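Side-chain contacts in putative phosphomannomutase (Thermus thermophilus, PDB 1TUO), which probably interconverts phosphosugars as a magnesium-dependent mutase of the phosphohexose mutase family: residues S174-V179 against E357-T362; D253-V258 against L350-L355; L274-F279 against D298-R303. One frame throughout, in Å; residues are numbered along the deposited sequence.

Contact 1. Residues S174-V179 against E357-T362; sequences SGFSGV and ESVAAT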
loop_
_atom_site.group_PDB
_atom_site.type_symbol
_atom_site.label_atom_id
_atom_site.label_comp_id
_atom_site.label_asym_id
_atom_site.label_seq_id
_atom_site.Cartn_x
_atom_site.Cartn_y
_atom_site.Cartn_z
ATOM N N SER A 174 -19.679 -14.080 6.541
ATOM C CA SER A 174 -20.047 -15.490 6.455
ATOM C C SER A 174 -20.996 -15.747 5.290
ATOM O O SER A 174 -21.137 -16.880 4.832
ATOM C CB SER A 174 -20.703 -15.946 7.763
ATOM O OG SER A 174 -21.949 -15.302 7.957
ATOM N N GLY A 175 -21.639 -14.687 4.808
ATOM C CA GLY A 175 -22.570 -14.823 3.704
ATOM C C GLY A 175 -21.933 -14.936 2.330
ATOM O O GLY A 175 -22.619 -15.270 1.363
ATOM N N PHE A 176 -20.632 -14.662 2.228
ATOM C CA PHE A 176 -19.954 -14.746 0.936
ATOM C C PHE A 176 -20.215 -16.117 0.326
ATOM O O PHE A 176 -19.982 -17.143 0.965
ATOM C CB PHE A 176 -18.445 -14.522 1.091
ATOM C CG PHE A 176 -17.701 -14.511 -0.217
ATOM C CD1 PHE A 176 -18.001 -13.565 -1.195
ATOM C CD2 PHE A 176 -16.714 -15.456 -0.480
ATOM C CE1 PHE A 176 -17.328 -13.562 -2.420
ATOM C CE2 PHE A 176 -16.034 -15.461 -1.703
ATOM C CZ PHE A 176 -16.345 -14.512 -2.672
ATOM N N SER A 177 -20.688 -16.129 -0.916
ATOM C CA SER A 177 -21.025 -17.373 -1.598
ATOM C C SER A 177 -20.045 -17.831 -2.672
ATOM O O SER A 177 -20.311 -18.796 -3.389
ATOM C CB SER A 177 -22.424 -17.249 -2.211
ATOM O OG SER A 177 -22.503 -16.127 -3.077
ATOM N N GLY A 178 -18.910 -17.153 -2.789
ATOM C CA GLY A 178 -17.946 -17.551 -3.798
ATOM C C GLY A 178 -16.657 -18.102 -3.224
ATOM O O GLY A 178 -16.615 -18.608 -2.098
ATOM N N VAL A 179 -15.599 -18.005 -4.016
ATOM C CA VAL A 179 -14.280 -18.460 -3.613
ATOM C C VAL A 179 -13.343 -17.271 -3.754
ATOM O O VAL A 179 -13.469 -16.487 -4.694
ATOM C CB VAL A 179 -13.769 -19.600 -4.518
ATOM C CG1 VAL A 179 -13.845 -19.181 -5.969
ATOM C CG2 VAL A 179 -12.336 -19.948 -4.161
ATOM N N GLU A 357 -15.979 -8.485 2.255
ATOM C CA GLU A 357 -17.165 -8.119 3.029
ATOM C C GLU A 357 -18.195 -7.406 2.148
ATOM O O GLU A 357 -19.382 -7.745 2.175
ATOM C CB GLU A 357 -16.795 -7.201 4.198
ATOM C CG GLU A 357 -17.973 -6.909 5.145
ATOM C CD GLU A 357 -17.642 -5.884 6.214
ATOM O OE1 GLU A 357 -16.698 -6.119 6.997
ATOM O OE2 GLU A 357 -18.330 -4.842 6.279
ATOM N N SER A 358 -17.739 -6.425 1.369
ATOM C CA SER A 358 -18.633 -5.658 0.496
ATOM C C SER A 358 -19.432 -6.548 -0.451
ATOM O O SER A 358 -20.633 -6.347 -0.642
ATOM C CB SER A 358 -17.844 -4.631 -0.337
ATOM O OG SER A 358 -17.089 -5.260 -1.360
ATOM N N VAL A 359 -18.769 -7.528 -1.048
ATOM C CA VAL A 359 -19.448 -8.419 -1.976
ATOM C C VAL A 359 -20.518 -9.236 -1.259
ATOM O O VAL A 359 -21.638 -9.376 -1.752
ATOM C CB VAL A 359 -18.445 -9.359 -2.670
ATOM C CG1 VAL A 359 -19.186 -10.377 -3.527
ATOM C CG2 VAL A 359 -17.492 -8.533 -3.540
ATOM N N ALA A 360 -20.181 -9.754 -0.084
ATOM C CA ALA A 360 -21.129 -10.558 0.684
ATOM C C ALA A 360 -22.311 -9.737 1.194
ATOM O O ALA A 360 -23.470 -10.142 1.052
ATOM C CB ALA A 360 -20.414 -11.226 1.848
ATOM N N ALA A 361 -22.020 -8.578 1.775
ATOM C CA ALA A 361 -23.057 -7.711 2.323
ATOM C C ALA A 361 -23.991 -7.116 1.268
ATOM O O ALA A 361 -25.210 -7.101 1.452
ATOM C CB ALA A 361 -22.418 -6.594 3.140
ATOM N N THR A 362 -23.430 -6.626 0.167
ATOM C CA THR A 362 -24.250 -6.030 -0.881
ATOM C C THR A 362 -24.937 -7.073 -1.754
ATOM O O THR A 362 -26.033 -6.840 -2.264
ATOM C CB THR A 362 -23.422 -5.114 -1.814
ATOM O OG1 THR A 362 -22.460 -5.900 -2.532
ATOM C CG2 THR A 362 -22.711 -4.034 -1.013
#

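Contact 2. Residues D253-V258 against L350-L355; sequences DRVGVV and LTSLLL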
loop_
_atom_site.group_PDB
_atom_site.type_symbol
_atom_site.label_atom_id
_atom_site.label_comp_id
_atom_site.label_asym_id
_atom_site.label_seq_id
_atom_site.Cartn_x
_atom_site.Cartn_y
_atom_site.Cartn_z
ATOM N N ASP A 253 1.088 -4.116 1.441
ATOM C CA ASP A 253 0.476 -2.871 1.888
ATOM C C ASP A 253 -0.421 -2.368 0.754
ATOM O O ASP A 253 -1.174 -1.406 0.921
ATOM C CB ASP A 253 1.521 -1.812 2.289
ATOM C CG ASP A 253 2.292 -1.250 1.115
ATOM O OD1 ASP A 253 2.912 -0.178 1.300
ATOM O OD2 ASP A 253 2.292 -1.861 0.029
ATOM N N ARG A 254 -0.354 -3.048 -0.391
ATOM C CA ARG A 254 -1.160 -2.699 -1.569
ATOM C C ARG A 254 -1.832 -3.943 -2.152
ATOM O O ARG A 254 -1.353 -5.059 -1.966
ATOM C CB ARG A 254 -0.284 -2.096 -2.671
ATOM C CG ARG A 254 0.547 -0.894 -2.266
ATOM C CD ARG A 254 1.444 -0.458 -3.416
ATOM N NE ARG A 254 2.200 0.747 -3.093
ATOM C CZ ARG A 254 2.866 1.473 -3.984
ATOM N NH1 ARG A 254 2.872 1.118 -5.263
ATOM N NH2 ARG A 254 3.530 2.558 -3.598
ATOM N N VAL A 255 -2.933 -3.748 -2.873
ATOM C CA VAL A 255 -3.610 -4.877 -3.492
ATOM C C VAL A 255 -4.106 -4.543 -4.890
ATOM O O VAL A 255 -4.347 -3.378 -5.224
ATOM C CB VAL A 255 -4.827 -5.356 -2.659
ATOM C CG1 VAL A 255 -4.380 -5.805 -1.288
ATOM C CG2 VAL A 255 -5.859 -4.248 -2.556
ATOM N N GLY A 256 -4.230 -5.584 -5.706
ATOM C CA GLY A 256 -4.745 -5.445 -7.053
ATOM C C GLY A 256 -5.848 -6.486 -7.135
ATOM O O GLY A 256 -5.803 -7.488 -6.416
ATOM N N VAL A 257 -6.838 -6.268 -7.991
ATOM C CA VAL A 257 -7.947 -7.207 -8.098
ATOM C C VAL A 257 -8.162 -7.750 -9.511
ATOM O O VAL A 257 -8.037 -7.019 -10.494
ATOM C CB VAL A 257 -9.262 -6.538 -7.624
ATOM C CG1 VAL A 257 -10.452 -7.445 -7.893
ATOM C CG2 VAL A 257 -9.174 -6.221 -6.132
ATOM N N VAL A 258 -8.485 -9.036 -9.605
ATOM C CA VAL A 258 -8.769 -9.661 -10.897
ATOM C C VAL A 258 -10.136 -10.323 -10.800
ATOM O O VAL A 258 -10.395 -11.121 -9.893
ATOM C CB VAL A 258 -7.716 -10.714 -11.284
ATOM C CG1 VAL A 258 -8.101 -11.368 -12.615
ATOM C CG2 VAL A 258 -6.348 -10.052 -11.412
ATOM N N LEU A 350 -6.339 -5.958 5.143
ATOM C CA LEU A 350 -7.659 -5.466 5.526
ATOM C C LEU A 350 -8.432 -5.046 4.279
ATOM O O LEU A 350 -9.648 -5.219 4.213
ATOM C CB LEU A 350 -7.563 -4.281 6.494
ATOM C CG LEU A 350 -8.925 -3.722 6.924
ATOM C CD1 LEU A 350 -9.782 -4.856 7.494
ATOM C CD2 LEU A 350 -8.737 -2.629 7.963
ATOM N N THR A 351 -7.734 -4.502 3.281
ATOM C CA THR A 351 -8.418 -4.096 2.057
ATOM C C THR A 351 -9.043 -5.315 1.399
ATOM O O THR A 351 -10.185 -5.266 0.935
ATOM C CB THR A 351 -7.462 -3.435 1.038
ATOM O OG1 THR A 351 -6.924 -2.232 1.595
ATOM C CG2 THR A 351 -8.220 -3.073 -0.227
ATOM N N SER A 352 -8.294 -6.413 1.358
ATOM C CA SER A 352 -8.800 -7.637 0.757
ATOM C C SER A 352 -10.047 -8.107 1.496
ATOM O O SER A 352 -11.051 -8.467 0.878
ATOM C CB SER A 352 -7.736 -8.734 0.805
ATOM O OG SER A 352 -6.621 -8.387 0.006
ATOM N N LEU A 353 -9.982 -8.097 2.823
ATOM C CA LEU A 353 -11.112 -8.540 3.630
ATOM C C LEU A 353 -12.333 -7.631 3.504
ATOM O O LEU A 353 -13.466 -8.116 3.534
ATOM C CB LEU A 353 -10.683 -8.691 5.096
ATOM C CG LEU A 353 -9.670 -9.827 5.293
ATOM C CD1 LEU A 353 -9.068 -9.795 6.696
ATOM C CD2 LEU A 353 -10.363 -11.159 5.031
ATOM N N LEU A 354 -12.123 -6.324 3.355
ATOM C CA LEU A 354 -13.259 -5.415 3.200
ATOM C C LEU A 354 -13.892 -5.607 1.824
ATOM O O LEU A 354 -15.111 -5.486 1.669
ATOM C CB LEU A 354 -12.827 -3.960 3.392
ATOM C CG LEU A 354 -12.496 -3.576 4.841
ATOM C CD1 LEU A 354 -11.833 -2.211 4.879
ATOM C CD2 LEU A 354 -13.775 -3.577 5.681
ATOM N N LEU A 355 -13.075 -5.907 0.818
ATOM C CA LEU A 355 -13.626 -6.143 -0.515
ATOM C C LEU A 355 -14.525 -7.370 -0.414
ATOM O O LEU A 355 -15.641 -7.383 -0.924
ATOM C CB LEU A 355 -12.509 -6.397 -1.533
ATOM C CG LEU A 355 -11.764 -5.124 -1.938
ATOM C CD1 LEU A 355 -10.495 -5.460 -2.701
ATOM C CD2 LEU A 355 -12.697 -4.254 -2.783
HETATM O O HOH W 1 -4.019 -1.385 0.643
#

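Contact 3. Residues L274-F279 against D298-R303; sequences LALYRF and DRLGER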
loop_
_atom_site.group_PDB
_atom_site.type_symbol
_atom_site.label_atom_id
_atom_site.label_comp_id
_atom_site.label_asym_id
_atom_site.label_seq_id
_atom_site.Cartn_x
_atom_site.Cartn_y
_atom_site.Cartn_z
ATOM N N LEU A 274 -14.973 0.819 -2.246
ATOM C CA LEU A 274 -14.903 0.706 -0.791
ATOM C C LEU A 274 -15.353 1.994 -0.111
ATOM O O LEU A 274 -15.913 1.963 0.984
ATOM C CB LEU A 274 -13.481 0.331 -0.342
ATOM C CG LEU A 274 -13.078 -1.119 -0.646
ATOM C CD1 LEU A 274 -11.688 -1.394 -0.075
ATOM C CD2 LEU A 274 -14.099 -2.094 -0.044
ATOM N N ALA A 275 -15.127 3.136 -0.753
ATOM C CA ALA A 275 -15.562 4.394 -0.158
ATOM C C ALA A 275 -17.087 4.387 -0.109
ATOM O O ALA A 275 -17.688 4.777 0.891
ATOM C CB ALA A 275 -15.073 5.585 -0.983
ATOM N N LEU A 276 -17.707 3.925 -1.189
ATOM C CA LEU A 276 -19.164 3.875 -1.261
ATOM C C LEU A 276 -19.722 2.916 -0.221
ATOM O O LEU A 276 -20.661 3.243 0.494
ATOM C CB LEU A 276 -19.619 3.423 -2.649
ATOM C CG LEU A 276 -21.131 3.267 -2.844
ATOM C CD1 LEU A 276 -21.819 4.606 -2.617
ATOM C CD2 LEU A 276 -21.410 2.770 -4.257
ATOM N N TYR A 277 -19.137 1.728 -0.150
ATOM C CA TYR A 277 -19.575 0.717 0.802
ATOM C C TYR A 277 -19.477 1.211 2.244
ATOM O O TYR A 277 -20.432 1.089 3.013
ATOM C CB TYR A 277 -18.742 -0.556 0.632
ATOM C CG TYR A 277 -19.090 -1.637 1.633
ATOM C CD1 TYR A 277 -18.170 -2.046 2.598
ATOM C CD2 TYR A 277 -20.351 -2.228 1.632
ATOM C CE1 TYR A 277 -18.502 -3.019 3.540
ATOM C CE2 TYR A 277 -20.693 -3.200 2.570
ATOM C CZ TYR A 277 -19.767 -3.589 3.520
ATOM O OH TYR A 277 -20.112 -4.536 4.462
ATOM N N ARG A 278 -18.332 1.779 2.609
ATOM C CA ARG A 278 -18.146 2.265 3.971
ATOM C C ARG A 278 -19.079 3.430 4.280
ATOM O O ARG A 278 -19.609 3.531 5.388
ATOM C CB ARG A 278 -16.681 2.667 4.197
ATOM C CG ARG A 278 -15.749 1.468 4.339
ATOM C CD ARG A 278 -14.272 1.854 4.213
ATOM N NE ARG A 278 -13.742 2.618 5.346
ATOM C CZ ARG A 278 -13.487 2.115 6.554
ATOM N NH1 ARG A 278 -13.716 0.836 6.815
ATOM N NH2 ARG A 278 -12.969 2.891 7.502
ATOM N N PHE A 279 -19.289 4.304 3.301
ATOM C CA PHE A 279 -20.182 5.433 3.507
ATOM C C PHE A 279 -21.597 4.928 3.766
ATOM O O PHE A 279 -22.291 5.421 4.661
ATOM C CB PHE A 279 -20.207 6.343 2.282
ATOM C CG PHE A 279 -21.242 7.424 2.367
ATOM C CD1 PHE A 279 -20.987 8.595 3.063
ATOM C CD2 PHE A 279 -22.491 7.249 1.782
ATOM C CE1 PHE A 279 -21.964 9.581 3.180
ATOM C CE2 PHE A 279 -23.474 8.226 1.895
ATOM C CZ PHE A 279 -23.206 9.393 2.597
ATOM N N ASP A 298 -14.109 12.389 -5.822
ATOM C CA ASP A 298 -14.564 13.754 -5.545
ATOM C C ASP A 298 -16.052 13.860 -5.872
ATOM O O ASP A 298 -16.833 14.410 -5.091
ATOM C CB ASP A 298 -13.810 14.776 -6.407
ATOM C CG ASP A 298 -12.307 14.647 -6.292
ATOM O OD1 ASP A 298 -11.654 15.647 -5.932
ATOM O OD2 ASP A 298 -11.778 13.551 -6.572
ATOM N N ARG A 299 -16.436 13.332 -7.032
ATOM C CA ARG A 299 -17.831 13.370 -7.469
ATOM C C ARG A 299 -18.728 12.579 -6.520
ATOM O O ARG A 299 -19.824 13.025 -6.178
ATOM C CB ARG A 299 -17.961 12.821 -8.902
ATOM C CG ARG A 299 -19.400 12.743 -9.442
ATOM C CD ARG A 299 -20.099 14.102 -9.452
ATOM N NE ARG A 299 -19.589 15.000 -10.488
ATOM C CZ ARG A 299 -19.892 14.915 -11.781
ATOM N NH1 ARG A 299 -20.712 13.965 -12.220
ATOM N NH2 ARG A 299 -19.378 15.788 -12.640
ATOM N N LEU A 300 -18.263 11.410 -6.082
ATOM C CA LEU A 300 -19.062 10.598 -5.169
ATOM C C LEU A 300 -19.318 11.395 -3.890
ATOM O O LEU A 300 -20.430 11.396 -3.354
ATOM C CB LEU A 300 -18.334 9.292 -4.835
ATOM C CG LEU A 300 -19.131 8.224 -4.081
ATOM C CD1 LEU A 300 -20.268 7.707 -4.962
ATOM C CD2 LEU A 300 -18.209 7.072 -3.690
ATOM N N GLY A 301 -18.284 12.083 -3.419
ATOM C CA GLY A 301 -18.408 12.881 -2.215
ATOM C C GLY A 301 -19.381 14.037 -2.353
ATOM O O GLY A 301 -20.114 14.347 -1.417
ATOM N N GLU A 302 -19.392 14.692 -3.510
ATOM C CA GLU A 302 -20.310 15.806 -3.702
ATOM C C GLU A 302 -21.735 15.284 -3.877
ATOM O O GLU A 302 -22.698 15.895 -3.396
ATOM C CB GLU A 302 -19.899 16.648 -4.920
ATOM C CG GLU A 302 -20.219 16.027 -6.268
ATOM C CD GLU A 302 -19.767 16.899 -7.431
ATOM O OE1 GLU A 302 -18.540 17.106 -7.572
ATOM O OE2 GLU A 302 -20.638 17.377 -8.195
ATOM N N ARG A 303 -21.866 14.144 -4.548
ATOM C CA ARG A 303 -23.174 13.536 -4.801
ATOM C C ARG A 303 -23.838 12.965 -3.548
ATOM O O ARG A 303 -25.028 13.199 -3.308
ATOM C CB ARG A 303 -23.051 12.415 -5.847
ATOM C CG ARG A 303 -22.950 12.869 -7.310
ATOM C CD ARG A 303 -24.326 13.141 -7.909
ATOM N NE ARG A 303 -24.270 13.654 -9.280
ATOM C CZ ARG A 303 -24.490 12.931 -10.376
ATOM N NH1 ARG A 303 -24.780 11.636 -10.291
ATOM N NH2 ARG A 303 -24.447 13.515 -11.570
#

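Contact 1. Residues S174-V179 against E357-T362
Phe176 meets the helix through two separate parts of its side chain. Its CB lies against the methyl of Ala360, with Phe176 CB 3.9 Å from Ala360 CB, while the ring reaches past that methyl to Val359. The Phe176 CG is anti to the backbone N (chi1 -176°), which carries the ring away from the main chain of Gly175 and brings its rim to the valine. Val359 CG1 arrives at the ring edge, close to the ring plane, with Phe176 CE1 at 3.8 Å; the two side chains cross obliquely. One ring face is occupied from within the loop, where Gly178 N sits 3.4 Å above the plane over the centre. Ala360 CB also lies against the loop backbone, 3.5 Å from Phe176 N and 4.0 Å from Gly175 C. The two segments meet by van der Waals packing, without a hydrogen bond between them. This sets the loop between helix 170-173 and strand 180-183, in the second alpha/beta/alpha domain, against the last turns of helix 348-362 from the third. Ile204 also touches Phe176, Val359 also touches Pro242, and Leu366 and Gln369 of helix 366-377 pack on that valine as well.

Contact 2. Residues D253-V258 against L350-L355
Val255 and Thr351 form the tight part of this contact, methyl against methyl, with Val255 CG2 only 3.5 Å from Thr351 CG2. With CG1 anti to the carbonyl carbon (chi1 -61°), Val255 has CG2 in the crowded position between its backbone N and carbonyl carbon; CG1 lies 3.7 Å from Ser352 OG. One turn further along the helix the packing is sparer: Leu355 reaches the strand with a single branch, and its CD1 stands 3.8 Å from Val257 CG2. The strand 255-258 and the helix 350-355 run in roughly the same direction, at 33°, with their axes 9.4 Å apart, so valines two residues apart on the strand meet successive turns of the helix. At the other end, where the strand gives way to loop, the two segments no longer touch and a water spans them. It donates to Asp253 O at 2.9 Å and, over a longer 3.2 Å, to Thr351 OG1. That hydroxyl is also bonded to Tyr339 OH and Asp347 O, and Ser352 OG is bonded to Gly348 O, so both helix hydroxyls have polar partners, although Ser352 OG lies beside a valine methyl and Thr351 turns its methyl to Val255. The chemistry thus implies an apolar seam between the second and third domains, giving way to water-mediated polarity at the loop of Asp249, Asp251 and Asp253, which in this family binds the magnesium.

Contact 3. Residues L274-F279 against D298-R303
From segment 298-303 Leu300 alone makes the apolar contact, turning its two methyls to Leu276 and Ala275 of helix 267-280. Its CD2 is seated over the backbone side of Leu276, with Leu300 CD2 4.0 Å from Leu276 CB and 4.1 Å from Leu276 N. The same methyl makes a more distant contact with the neighbouring alanine, at 4.4 Å from Leu300 CD2 to Ala275 CB. The second branch meets the far end of the other leucine, where Leu300 CD1 and Leu276 CD1 are 4.2 Å apart. The two leucine side chains cross at about a right angle, each having its CG anti to the backbone N (chi1 -170° for Leu300 and 177° for Leu276). Around them, Leu276 also packs on Glu372, Val373 and Leu376 of helix 366-377, and Leu300 on Phe306. The distances are those of ordinary, unstrained hydrocarbon packing.

Both helices belong to the third alpha/beta/alpha domain, whose helix 296-304 is the connection of a beta-alpha-beta crossover between the adjacent parallel strands 286-290 and 308-311; helix 267-280 leads into the first of these strands.

Aromatic packing appears beside the leucines, where the ring of Phe279 meets that of Phe306 with their planes at about 40°. Charged groups lie apart from the apolar seam. On helix 296-304, Arg299 NE pairs with Glu302 OE2 at 3.5 Å. Arg299 NH1 and Arg303 NH1 are hydrogen-bonded to Thr377 O and Leu376 O, two carbonyls at the end of helix 366-377.

How the contacts relate
Contacts 1 and 2 share helix 348-362, contact 2 using its earlier turns and contact 1 its last, with centres 14 Å apart. Both join the second domain to the third, whereas contact 3 lies within the third. Helix 267-280 ties contact 3 to the others: Tyr277 OH stands 2.6 Å from Glu357 OE2, a probable hydrogen bond to contact 1, and Leu274 CD2 packs 3.8 Å from Leu355 CD2 of contact 2. The centre of contact 3 lies about 20 Å from that of contact 1 and 18 Å from that of contact 2. Of the three, contact 2 reaches the probable active site, where Asp253 touches Ser109, in the family's phosphoserine loop.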